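Long-range contact in Rho GTPase activating protein 15 (Homo sapiens, PDB 3BYI), which switches off Rho-type GTPases, RAC1 among them, by stimulating their hydrolysis of GTP to leave the inactive GDP-bound state: residues 106-119 / 135-147. Numbering follows the deposited sequence.
Sequences PLFPYSFFEQFVEA and LVQKLPPPNRDTM
Three phenylalanine rings of 106-119 each take an aliphatic group from 135-147 on a face. M147 sets its methyl CE over the middle of the F108 ring, 3.6 Å from the centroid, with SD above the same ring in a Met-aromatic contact. L139 CD2 lies over the centre of the F112 ring in a CH-pi contact 3.7 Å from its centroid, while K138 O lies at that ring's edge. One face of F116 takes F108 CD2 and the opposite face L135 CD1, both displaced toward the F116 rim. With CG anti to its carbonyl carbon (chi1 -77°), F112 reaches across to L135 and L139, and an alanine here would probably open a gap beside L139 CD2 and strip one wall from the L135 socket. L139 CD2 also presses tightly on P109 CD, at 3.3 Å. Beside P109, N143 ND2 gives a nearly straight bond to L107 O (2.8 Å, 173°), which lies in the amide plane of N143, while the donor is tilted 32° from the carbonyl plane of L107. A water bridges N143 ND2 and P106 O, and N143 OD1 is hydrogen-bonded to NE2 of H25. L107 CD2 packs on M147 CG at 3.7 Å. The contact joins helix 110-120 and the loop leading into it to the junction of helices 125-138 and 141-159, with L135 a knob in the hole of F112, Q115, F116 and A119: phenylalanine-lined helix packing within the all-helical RhoGAP domain.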
ATOM      1  N   PRO A 106       1.964   9.201   3.748  1.00 46.25           N
ATOM      2  CA  PRO A 106       1.285   7.907   3.686  1.00 43.62           C
ATOM      3  C   PRO A 106      -0.107   7.918   3.033  1.00 44.00           C
ATOM      4  O   PRO A 106      -0.751   8.959   2.941  1.00 42.35           O
ATOM      5  CB  PRO A 106       1.239   7.446   5.173  1.00 43.62           C
ATOM      6  CG  PRO A 106       1.657   8.607   5.995  1.00 43.51           C
ATOM      7  CD  PRO A 106       2.298   9.625   5.122  1.00 45.74           C
ATOM      8  N   LEU A 107      -0.570   6.732   2.608  1.00 45.42           N
ATOM      9  CA  LEU A 107      -1.901   6.588   2.011  1.00 43.87           C
ATOM     10  C   LEU A 107      -2.982   7.206   2.903  1.00 44.54           C
ATOM     11  O   LEU A 107      -3.911   7.847   2.416  1.00 45.47           O
ATOM     12  CB  LEU A 107      -2.225   5.116   1.744  1.00 44.02           C
ATOM     13  CG  LEU A 107      -3.541   4.776   1.003  1.00 46.36           C
ATOM     14  CD1 LEU A 107      -3.615   5.468  -0.340  1.00 39.81           C
ATOM     15  CD2 LEU A 107      -3.725   3.236   0.850  1.00 34.67           C
ATOM     16  N   PHE A 108      -2.851   6.972   4.199  1.00 43.06           N
ATOM     17  CA  PHE A 108      -3.703   7.598   5.192  1.00 43.74           C
ATOM     18  C   PHE A 108      -3.050   8.925   5.544  1.00 44.29           C
ATOM     19  O   PHE A 108      -1.993   8.924   6.222  1.00 45.68           O
ATOM     20  CB  PHE A 108      -3.769   6.712   6.448  1.00 42.17           C
ATOM     21  CG  PHE A 108      -4.612   5.485   6.279  1.00 41.81           C
ATOM     22  CD1 PHE A 108      -4.166   4.410   5.504  1.00 41.23           C
ATOM     23  CD2 PHE A 108      -5.839   5.397   6.892  1.00 41.75           C
ATOM     24  CE1 PHE A 108      -4.934   3.280   5.346  1.00 39.03           C
ATOM     25  CE2 PHE A 108      -6.624   4.278   6.727  1.00 41.52           C
ATOM     26  CZ  PHE A 108      -6.172   3.210   5.967  1.00 45.19           C
ATOM     27  N   PRO A 109      -3.635  10.059   5.092  1.00 43.24           N
ATOM     28  CA  PRO A 109      -2.935  11.292   5.370  1.00 45.11           C
ATOM     29  C   PRO A 109      -2.774  11.566   6.866  1.00 47.29           C
ATOM     30  O   PRO A 109      -3.659  11.269   7.679  1.00 47.22           O
ATOM     31  CB  PRO A 109      -3.803  12.368   4.680  1.00 44.52           C
ATOM     32  CG  PRO A 109      -4.646  11.586   3.666  1.00 43.23           C
ATOM     33  CD  PRO A 109      -4.897  10.303   4.361  1.00 42.33           C
ATOM     34  N   TYR A 110      -1.620  12.125   7.193  1.00 50.08           N
ATOM     35  CA  TYR A 110      -1.306  12.606   8.528  1.00 53.49           C
ATOM     36  C   TYR A 110      -2.426  13.506   9.102  1.00 50.36           C
ATOM     37  O   TYR A 110      -2.751  13.414  10.289  1.00 51.69           O
ATOM     38  CB  TYR A 110      -0.002  13.445   8.493  1.00 57.74           C
ATOM     39  CG  TYR A 110       1.301  12.786   8.029  1.00 58.08           C
ATOM     40  CD1 TYR A 110       1.839  11.698   8.709  1.00 62.10           C
ATOM     41  CD2 TYR A 110       2.036  13.326   6.944  1.00 63.42           C
ATOM     42  CE1 TYR A 110       3.051  11.115   8.313  1.00 68.09           C
ATOM     43  CE2 TYR A 110       3.268  12.761   6.533  1.00 62.64           C
ATOM     44  CZ  TYR A 110       3.766  11.646   7.224  1.00 69.62           C
ATOM     45  OH  TYR A 110       4.961  11.049   6.814  1.00 66.06           O
ATOM     46  N   SER A 111      -2.987  14.401   8.283  1.00 47.81           N
ATOM     47  CA  SER A 111      -4.090  15.263   8.773  1.00 46.97           C
ATOM     48  C   SER A 111      -5.305  14.438   9.246  1.00 49.55           C
ATOM     49  O   SER A 111      -6.020  14.854  10.153  1.00 54.09           O
ATOM     50  CB  SER A 111      -4.507  16.301   7.738  1.00 45.77           C
ATOM     51  OG  SER A 111      -4.893  15.736   6.507  1.00 48.41           O
ATOM     52  N   PHE A 112      -5.508  13.249   8.674  1.00 48.65           N
ATOM     53  CA  PHE A 112      -6.606  12.386   9.080  1.00 46.87           C
ATOM     54  C   PHE A 112      -6.318  11.465  10.276  1.00 46.42           C
ATOM     55  O   PHE A 112      -7.246  10.937  10.887  1.00 46.84           O
ATOM     56  CB  PHE A 112      -7.050  11.532   7.899  1.00 46.78           C
ATOM     57  CG  PHE A 112      -7.880  12.264   6.899  1.00 46.56           C
ATOM     58  CD1 PHE A 112      -7.324  13.261   6.102  1.00 53.95           C
ATOM     59  CD2 PHE A 112      -9.218  11.931   6.721  1.00 50.14           C
ATOM     60  CE1 PHE A 112      -8.103  13.934   5.153  1.00 47.74           C
ATOM     61  CE2 PHE A 112     -10.000  12.600   5.798  1.00 48.26           C
ATOM     62  CZ  PHE A 112      -9.447  13.600   5.008  1.00 44.46           C
ATOM     63  N   PHE A 113      -5.055  11.261  10.622  1.00 48.91           N
ATOM     64  CA  PHE A 113      -4.710  10.224  11.609  1.00 50.60           C
ATOM     65  C   PHE A 113      -5.462  10.358  12.957  1.00 49.58           C
ATOM     66  O   PHE A 113      -6.032   9.366  13.458  1.00 49.81           O
ATOM     67  CB  PHE A 113      -3.185  10.169  11.824  1.00 52.84           C
ATOM     68  CG  PHE A 113      -2.762   9.102  12.787  1.00 50.38           C
ATOM     69  CD1 PHE A 113      -2.979   7.765  12.491  1.00 54.05           C
ATOM     70  CD2 PHE A 113      -2.192   9.430  14.015  1.00 51.48           C
ATOM     71  CE1 PHE A 113      -2.623   6.759  13.402  1.00 58.70           C
ATOM     72  CE2 PHE A 113      -1.830   8.441  14.913  1.00 49.77           C
ATOM     73  CZ  PHE A 113      -2.059   7.107  14.617  1.00 55.23           C
ATOM     74  N   GLU A 114      -5.494  11.568  13.522  1.00 48.30           N
ATOM     75  CA  GLU A 114      -6.222  11.797  14.775  1.00 48.45           C
ATOM     76  C   GLU A 114      -7.695  11.404  14.645  1.00 48.84           C
ATOM     77  O   GLU A 114      -8.261  10.811  15.564  1.00 48.80           O
ATOM     78  CB  GLU A 114      -6.083  13.244  15.264  1.00 46.59           C
ATOM     79  N   GLN A 115      -8.299  11.702  13.489  1.00 50.57           N
ATOM     80  CA  GLN A 115      -9.709  11.394  13.241  1.00 51.04           C
ATOM     81  C   GLN A 115      -9.972   9.909  13.135  1.00 48.37           C
ATOM     82  O   GLN A 115     -11.009   9.463  13.613  1.00 50.16           O
ATOM     83  CB  GLN A 115     -10.251  12.104  11.980  1.00 52.09           C
ATOM     84  CG  GLN A 115     -10.707  13.595  12.153  1.00 53.80           C
ATOM     85  CD  GLN A 115     -11.100  14.285  10.795  1.00 63.97           C
ATOM     86  OE1 GLN A 115     -12.289  14.310  10.441  1.00 67.67           O
ATOM     87  NE2 GLN A 115     -10.106  14.823  10.040  1.00 55.05           N
ATOM     88  N   PHE A 116      -9.072   9.170  12.463  1.00 48.78           N
ATOM     89  CA  PHE A 116      -9.149   7.678  12.309  1.00 45.80           C
ATOM     90  C   PHE A 116      -8.940   6.953  13.635  1.00 44.98           C
ATOM     91  O   PHE A 116      -9.610   5.949  13.912  1.00 40.44           O
ATOM     92  CB  PHE A 116      -8.105   7.130  11.303  1.00 45.05           C
ATOM     93  CG  PHE A 116      -8.524   7.214   9.829  1.00 45.07           C
ATOM     94  CD1 PHE A 116      -7.934   8.126   8.974  1.00 42.89           C
ATOM     95  CD2 PHE A 116      -9.505   6.377   9.318  1.00 49.96           C
ATOM     96  CE1 PHE A 116      -8.323   8.211   7.622  1.00 48.00           C
ATOM     97  CE2 PHE A 116      -9.882   6.438   7.980  1.00 45.45           C
ATOM     98  CZ  PHE A 116      -9.297   7.363   7.127  1.00 45.11           C
ATOM     99  N   VAL A 117      -7.994   7.448  14.433  1.00 47.17           N
ATOM    100  CA  VAL A 117      -7.796   6.943  15.809  1.00 48.84           C
ATOM    101  C   VAL A 117      -9.044   7.120  16.667  1.00 49.00           C
ATOM    102  O   VAL A 117      -9.438   6.180  17.353  1.00 50.34           O
ATOM    103  CB  VAL A 117      -6.605   7.634  16.536  1.00 50.67           C
ATOM    104  CG1 VAL A 117      -6.575   7.248  18.027  1.00 49.65           C
ATOM    105  CG2 VAL A 117      -5.301   7.278  15.875  1.00 45.30           C
ATOM    106  N   GLU A 118      -9.635   8.321  16.661  1.00 47.64           N
ATOM    107  CA  GLU A 118     -10.911   8.568  17.357  1.00 50.85           C
ATOM    108  C   GLU A 118     -11.972   7.584  16.883  1.00 49.69           C
ATOM    109  O   GLU A 118     -12.796   7.102  17.684  1.00 48.36           O
ATOM    110  CB  GLU A 118     -11.450   9.982  17.085  1.00 50.24           C
ATOM    111  CG  GLU A 118     -10.769  11.109  17.836  1.00 59.80           C
ATOM    112  CD  GLU A 118     -11.456  12.476  17.615  1.00 63.09           C
ATOM    113  OE1 GLU A 118     -12.491  12.526  16.906  1.00 76.83           O
ATOM    114  OE2 GLU A 118     -10.960  13.500  18.160  1.00 79.25           O
ATOM    115  N   ALA A 119     -11.970   7.332  15.569  1.00 48.45           N
ATOM    116  CA  ALA A 119     -12.935   6.428  14.945  1.00 48.65           C
ATOM    117  C   ALA A 119     -12.837   5.013  15.477  1.00 48.77           C
ATOM    118  O   ALA A 119     -13.864   4.456  15.856  1.00 48.17           O
ATOM    119  CB  ALA A 119     -12.814   6.431  13.413  1.00 47.10           C
ATOM    120  N   LEU A 135     -15.032   9.210   7.301  1.00 45.37           N
ATOM    121  CA  LEU A 135     -13.706   9.760   7.065  1.00 44.40           C
ATOM    122  C   LEU A 135     -13.172   9.415   5.687  1.00 43.20           C
ATOM    123  O   LEU A 135     -12.544  10.243   5.067  1.00 44.67           O
ATOM    124  CB  LEU A 135     -12.725   9.309   8.143  1.00 44.73           C
ATOM    125  CG  LEU A 135     -12.703  10.162   9.391  1.00 47.61           C
ATOM    126  CD1 LEU A 135     -11.919   9.448  10.452  1.00 46.52           C
ATOM    127  CD2 LEU A 135     -12.118  11.552   9.064  1.00 40.79           C
ATOM    128  N   VAL A 136     -13.396   8.190   5.221  1.00 45.69           N
ATOM    129  CA  VAL A 136     -12.958   7.785   3.877  1.00 44.06           C
ATOM    130  C   VAL A 136     -13.603   8.691   2.819  1.00 44.83           C
ATOM    131  O   VAL A 136     -12.949   9.065   1.832  1.00 42.79           O
ATOM    132  CB  VAL A 136     -13.262   6.280   3.589  1.00 42.94           C
ATOM    133  CG1 VAL A 136     -13.128   5.940   2.061  1.00 44.44           C
ATOM    134  CG2 VAL A 136     -12.354   5.407   4.439  1.00 38.02           C
ATOM    135  N   GLN A 137     -14.876   9.045   3.036  1.00 45.00           N
ATOM    136  CA  GLN A 137     -15.597   9.987   2.159  1.00 46.26           C
ATOM    137  C   GLN A 137     -15.015  11.406   2.189  1.00 43.89           C
ATOM    138  O   GLN A 137     -15.263  12.187   1.283  1.00 44.80           O
ATOM    139  CB  GLN A 137     -17.108   9.999   2.485  1.00 46.86           C
ATOM    140  CG  GLN A 137     -17.852   8.731   1.977  1.00 52.52           C
ATOM    141  CD  GLN A 137     -19.214   8.453   2.660  1.00 53.28           C
ATOM    142  OE1 GLN A 137     -19.555   9.039   3.699  1.00 63.36           O
ATOM    143  NE2 GLN A 137     -19.984   7.522   2.077  1.00 54.79           N
ATOM    144  N   LYS A 138     -14.254  11.754   3.220  1.00 43.72           N
ATOM    145  CA  LYS A 138     -13.600  13.058   3.232  1.00 45.28           C
ATOM    146  C   LYS A 138     -12.223  13.052   2.553  1.00 43.82           C
ATOM    147  O   LYS A 138     -11.660  14.098   2.325  1.00 43.54           O
ATOM    148  CB  LYS A 138     -13.502  13.629   4.648  1.00 43.75           C
ATOM    149  CG  LYS A 138     -14.853  13.872   5.335  1.00 46.20           C
ATOM    150  CD  LYS A 138     -14.672  14.242   6.825  1.00 47.09           C
ATOM    151  CE  LYS A 138     -16.001  14.263   7.590  1.00 47.87           C
ATOM    152  NZ  LYS A 138     -16.508  12.878   7.937  1.00 51.72           N
ATOM    153  N   LEU A 139     -11.686  11.887   2.219  1.00 43.66           N
ATOM    154  CA  LEU A 139     -10.333  11.825   1.646  1.00 43.46           C
ATOM    155  C   LEU A 139     -10.226  12.362   0.215  1.00 43.65           C
ATOM    156  O   LEU A 139     -11.215  12.407  -0.521  1.00 44.41           O
ATOM    157  CB  LEU A 139      -9.825  10.405   1.647  1.00 41.88           C
ATOM    158  CG  LEU A 139      -9.458   9.761   2.965  1.00 44.51           C
ATOM    159  CD1 LEU A 139      -9.493   8.253   2.761  1.00 37.83           C
ATOM    160  CD2 LEU A 139      -8.091  10.249   3.459  1.00 39.54           C
ATOM    161  N   PRO A 140      -9.012  12.749  -0.201  1.00 44.01           N
ATOM    162  CA  PRO A 140      -8.859  13.104  -1.597  1.00 44.16           C
ATOM    163  C   PRO A 140      -9.091  11.837  -2.437  1.00 43.20           C
ATOM    164  O   PRO A 140      -8.701  10.736  -2.031  1.00 41.17           O
ATOM    165  CB  PRO A 140      -7.406  13.577  -1.685  1.00 44.98           C
ATOM    166  CG  PRO A 140      -6.973  13.802  -0.297  1.00 42.16           C
ATOM    167  CD  PRO A 140      -7.735  12.846   0.521  1.00 44.58           C
ATOM    168  N   PRO A 141      -9.761  11.969  -3.578  1.00 42.10           N
ATOM    169  CA  PRO A 141     -10.125  10.731  -4.294  1.00 43.67           C
ATOM    170  C   PRO A 141      -8.980   9.725  -4.554  1.00 42.25           C
ATOM    171  O   PRO A 141      -9.224   8.528  -4.535  1.00 43.61           O
ATOM    172  CB  PRO A 141     -10.720  11.246  -5.615  1.00 41.99           C
ATOM    173  CG  PRO A 141     -11.150  12.656  -5.310  1.00 42.68           C
ATOM    174  CD  PRO A 141     -10.229  13.182  -4.267  1.00 43.87           C
ATOM    175  N   PRO A 142      -7.753  10.202  -4.838  1.00 42.43           N
ATOM    176  CA  PRO A 142      -6.700   9.198  -4.966  1.00 43.33           C
ATOM    177  C   PRO A 142      -6.476   8.349  -3.736  1.00 43.01           C
ATOM    178  O   PRO A 142      -6.158   7.179  -3.870  1.00 43.99           O
ATOM    179  CB  PRO A 142      -5.448  10.032  -5.304  1.00 45.08           C
ATOM    180  CG  PRO A 142      -5.981  11.310  -5.850  1.00 40.09           C
ATOM    181  CD  PRO A 142      -7.250  11.560  -5.118  1.00 40.74           C
ATOM    182  N   ASN A 143      -6.658   8.912  -2.546  1.00 44.52           N
ATOM    183  CA  ASN A 143      -6.416   8.149  -1.298  1.00 44.15           C
ATOM    184  C   ASN A 143      -7.560   7.175  -1.034  1.00 40.40           C
ATOM    185  O   ASN A 143      -7.336   6.029  -0.760  1.00 40.15           O
ATOM    186  CB  ASN A 143      -6.209   9.102  -0.096  1.00 42.36           C
ATOM    187  CG  ASN A 143      -5.068  10.076  -0.311  1.00 45.94           C
ATOM    188  OD1 ASN A 143      -5.166  11.000  -1.121  1.00 39.99           O
ATOM    189  ND2 ASN A 143      -3.974   9.877   0.419  1.00 40.10           N
ATOM    190  N   ARG A 144      -8.788   7.661  -1.144  1.00 42.97           N
ATOM    191  CA  ARG A 144      -9.969   6.821  -1.046  1.00 42.60           C
ATOM    192  C   ARG A 144      -9.989   5.701  -2.104  1.00 43.97           C
ATOM    193  O   ARG A 144     -10.252   4.563  -1.782  1.00 44.91           O
ATOM    194  CB  ARG A 144     -11.227   7.673  -1.223  1.00 43.81           C
ATOM    195  CG  ARG A 144     -12.495   6.807  -1.368  1.00 49.12           C
ATOM    196  CD  ARG A 144     -13.783   7.588  -1.272  1.00 45.25           C
ATOM    197  NE  ARG A 144     -13.879   8.560  -2.331  1.00 47.91           N
ATOM    198  CZ  ARG A 144     -13.620   9.859  -2.208  1.00 56.75           C
ATOM    199  NH1 ARG A 144     -13.241  10.408  -1.055  1.00 53.40           N
ATOM    200  NH2 ARG A 144     -13.747  10.617  -3.267  1.00 47.78           N
ATOM    201  N   ASP A 145      -9.802   6.048  -3.383  1.00 42.83           N
ATOM    202  CA  ASP A 145      -9.892   5.050  -4.432  1.00 42.83           C
ATOM    203  C   ASP A 145      -8.774   4.011  -4.375  1.00 42.38           C
ATOM    204  O   ASP A 145      -8.997   2.842  -4.693  1.00 38.73           O
ATOM    205  CB  ASP A 145      -9.898   5.690  -5.816  1.00 44.22           C
ATOM    206  CG  ASP A 145     -11.139   6.485  -6.088  1.00 43.38           C
ATOM    207  OD1 ASP A 145     -12.095   6.465  -5.271  1.00 44.79           O
ATOM    208  OD2 ASP A 145     -11.142   7.155  -7.134  1.00 48.20           O
ATOM    209  N   THR A 146      -7.575   4.446  -4.010  1.00 42.68           N
ATOM    210  CA  THR A 146      -6.444   3.522  -3.807  1.00 42.98           C
ATOM    211  C   THR A 146      -6.654   2.590  -2.560  1.00 44.99           C
ATOM    212  O   THR A 146      -6.338   1.388  -2.592  1.00 44.77           O
ATOM    213  CB  THR A 146      -5.141   4.333  -3.750  1.00 39.19           C
ATOM    214  OG1 THR A 146      -5.027   5.025  -4.985  1.00 43.49           O
ATOM    215  CG2 THR A 146      -3.854   3.472  -3.547  1.00 39.96           C
ATOM    216  N   MET A 147      -7.209   3.141  -1.482  1.00 46.89           N
ATOM    217  CA  MET A 147      -7.618   2.316  -0.345  1.00 47.16           C
ATOM    218  C   MET A 147      -8.632   1.276  -0.740  1.00 45.28           C
ATOM    219  O   MET A 147      -8.524   0.124  -0.349  1.00 46.67           O
ATOM    220  CB  MET A 147      -8.246   3.170   0.765  1.00 47.30           C
ATOM    221  CG  MET A 147      -7.231   3.933   1.594  1.00 45.40           C
ATOM    222  SD  MET A 147      -8.048   4.839   2.871  1.00 47.40           S
ATOM    223  CE  MET A 147      -6.775   6.045   3.311  1.00 40.20           C
TER
HETATM  224  O   HOH W   1      -1.344  10.569   0.593  1.00 32.84           O